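DITP/XTP pyrophosphatase (Mycobacteroides abscessus, PDB 6WWD) probably hydrolyses non-canonical purine nucleoside triphosphates such as XTP, dITP and ITP to their monophosphates and diphosphate, cleansing the nucleotide pool. Local coordinates at residues A119-A124 with P159-R164. Residues are numbered along the deposited sequence; the frame is centred on the assembly and turned at random.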
loop_
_atom_site.group_PDB
_atom_site.type_symbol
_atom_site.label_atom_id
_atom_site.label_comp_id
_atom_site.label_asym_id
_atom_site.label_seq_id
_atom_site.Cartn_x
_atom_site.Cartn_y
_atom_site.Cartn_z
ATOM N N ALA D 119 -7.169 -0.999 -14.098
ATOM C CA ALA D 119 -5.911 -0.299 -14.323
ATOM C C ALA D 119 -6.185 1.196 -14.472
ATOM O O ALA D 119 -7.326 1.619 -14.627
ATOM C CB ALA D 119 -5.192 -0.833 -15.569
ATOM N N ALA D 120 -5.107 1.983 -14.508
ATOM C CA ALA D 120 -5.190 3.421 -14.747
ATOM C C ALA D 120 -3.925 3.916 -15.442
ATOM O O ALA D 120 -2.820 3.466 -15.126
ATOM C CB ALA D 120 -5.383 4.194 -13.437
ATOM N N PHE D 121 -4.088 4.847 -16.382
ATOM C CA PHE D 121 -2.967 5.672 -16.804
ATOM C C PHE D 121 -2.779 6.771 -15.763
ATOM O O PHE D 121 -3.745 7.417 -15.351
ATOM C CB PHE D 121 -3.213 6.278 -18.182
ATOM C CG PHE D 121 -2.809 5.390 -19.340
ATOM C CD1 PHE D 121 -1.582 4.748 -19.361
ATOM C CD2 PHE D 121 -3.652 5.249 -20.441
ATOM C CE1 PHE D 121 -1.219 3.952 -20.460
ATOM C CE2 PHE D 121 -3.305 4.448 -21.536
ATOM C CZ PHE D 121 -2.091 3.805 -21.549
ATOM N N VAL D 122 -1.548 6.959 -15.309
ATOM C CA VAL D 122 -1.234 7.896 -14.236
ATOM C C VAL D 122 -0.187 8.865 -14.743
ATOM O O VAL D 122 0.772 8.467 -15.409
ATOM C CB VAL D 122 -0.707 7.192 -12.969
ATOM C CG1 VAL D 122 -0.455 8.213 -11.870
ATOM C CG2 VAL D 122 -1.664 6.128 -12.499
ATOM N N SER D 123 -0.343 10.131 -14.385
ATOM C CA SER D 123 0.630 11.147 -14.739
ATOM C C SER D 123 0.846 12.026 -13.512
ATOM O O SER D 123 -0.120 12.559 -12.952
ATOM C CB SER D 123 0.141 11.949 -15.937
ATOM O OG SER D 123 1.058 12.938 -16.287
ATOM N N ALA D 124 2.088 12.095 -13.037
ATOM C CA ALA D 124 2.437 12.886 -11.864
ATOM C C ALA D 124 3.410 13.998 -12.230
ATOM O O ALA D 124 4.283 13.823 -13.088
ATOM C CB ALA D 124 3.039 12.012 -10.758
ATOM N N PRO D 159 -3.206 0.458 -27.119
ATOM C CA PRO D 159 -4.010 -0.615 -27.735
ATOM C C PRO D 159 -4.592 -1.616 -26.741
ATOM O O PRO D 159 -5.487 -2.361 -27.126
ATOM C CB PRO D 159 -3.013 -1.302 -28.688
ATOM C CG PRO D 159 -1.989 -0.285 -28.951
ATOM C CD PRO D 159 -1.852 0.502 -27.699
ATOM N N ILE D 160 -4.140 -1.660 -25.481
ATOM C CA ILE D 160 -4.691 -2.615 -24.524
ATOM C C ILE D 160 -5.296 -1.931 -23.308
ATOM O O ILE D 160 -5.651 -2.605 -22.345
ATOM C CB ILE D 160 -3.645 -3.651 -24.067
ATOM C CG1 ILE D 160 -2.453 -2.937 -23.397
ATOM C CG2 ILE D 160 -3.247 -4.597 -25.200
ATOM C CD1 ILE D 160 -1.526 -3.900 -22.702
ATOM N N PHE D 161 -5.409 -0.605 -23.320
ATOM C CA PHE D 161 -6.017 0.115 -22.207
ATOM C C PHE D 161 -7.451 0.464 -22.573
ATOM O O PHE D 161 -7.681 1.205 -23.532
ATOM C CB PHE D 161 -5.232 1.378 -21.859
ATOM C CG PHE D 161 -5.816 2.148 -20.703
ATOM C CD1 PHE D 161 -5.684 1.677 -19.409
ATOM C CD2 PHE D 161 -6.532 3.327 -20.917
ATOM C CE1 PHE D 161 -6.235 2.384 -18.327
ATOM C CE2 PHE D 161 -7.082 4.043 -19.840
ATOM C CZ PHE D 161 -6.931 3.566 -18.544
ATOM N N VAL D 162 -8.408 -0.058 -21.809
ATOM C CA VAL D 162 -9.827 0.213 -22.027
ATOM C C VAL D 162 -10.264 1.255 -21.005
ATOM O O VAL D 162 -10.365 0.931 -19.808
ATOM C CB VAL D 162 -10.683 -1.060 -21.910
ATOM C CG1 VAL D 162 -12.151 -0.721 -22.134
ATOM C CG2 VAL D 162 -10.221 -2.140 -22.903
ATOM N N PRO D 163 -10.495 2.503 -21.400
ATOM C CA PRO D 163 -11.020 3.504 -20.464
ATOM C C PRO D 163 -12.382 3.111 -19.903
ATOM O O PRO D 163 -13.270 2.666 -20.631
ATOM C CB PRO D 163 -11.141 4.763 -21.335
ATOM C CG PRO D 163 -10.194 4.544 -22.428
ATOM C CD PRO D 163 -10.267 3.074 -22.732
ATOM N N ARG D 164 -12.556 3.323 -18.606
ATOM C CA ARG D 164 -13.860 3.096 -18.006
ATOM C C ARG D 164 -14.904 3.963 -18.705
ATOM O O ARG D 164 -14.624 5.091 -19.115
ATOM C CB ARG D 164 -13.804 3.388 -16.504
ATOM C CG ARG D 164 -14.543 2.358 -15.665
ATOM C CD ARG D 164 -14.078 2.342 -14.229
ATOM N NE ARG D 164 -12.835 1.590 -14.064
ATOM C CZ ARG D 164 -12.119 1.580 -12.937
ATOM N NH1 ARG D 164 -12.540 2.294 -11.892
ATOM N NH2 ARG D 164 -10.970 0.891 -12.864
HETATM O O HOH W 1 -8.033 1.259 -11.479
#
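Phe-161 reaches from the short strand 161-163 to Phe-121 and the backbone of strand 118-128, in the mixed sheet of this HAM1-family NTP pyrophosphatase. The local axes run almost perpendicular (92°) and approach to 8.0 Å, with no direct hydrogen bond between the segments; strand 134-145 pairs with both. The Phe-161 side chain bridges the gap, against both the Phe-121 ring and the backbone of 119-121. Its CB points toward 119-124 and lies 3.6 Å from Phe-121 CE2. With CG anti to the backbone N (chi1 -179°), the ring extends across the other strand. Phe-161 CD2 lies 3.5 Å from Phe-121 CE2, with Phe-161 CG also against that atom; Phe-161 CE2 comes near Phe-121 CD2, and Phe-161 CD1 lies over one face of the Phe-121 ring, displaced toward the rim. At the far end Phe-161 CZ lies 3.8 Å from the backbone N of Phe-121, and Phe-161 CE1 reaches Ala-120 CA at 3.9 Å, with Ala-119 O near the ring plane at its edge. The two aromatic planes are inclined by 43° with centroids 4.4 Å apart, an oblique pair. Trp-141 and Leu-75 add further contacts to Phe-161. Phe-121 also touches Asp-158, a predicted substrate-binding residue, which places the pair beside the probable nucleotide site. Arg-164, bent at chi3, donates a hydrogen bond from NH2 to Gly-143 O, and its NH1 forms a salt bridge with Glu-134 of the second subunit. A water accepts weakly from Arg-164 NH2 at 3.3 Å and perhaps donates, also weakly, to Ala-119 O at 3.2 Å.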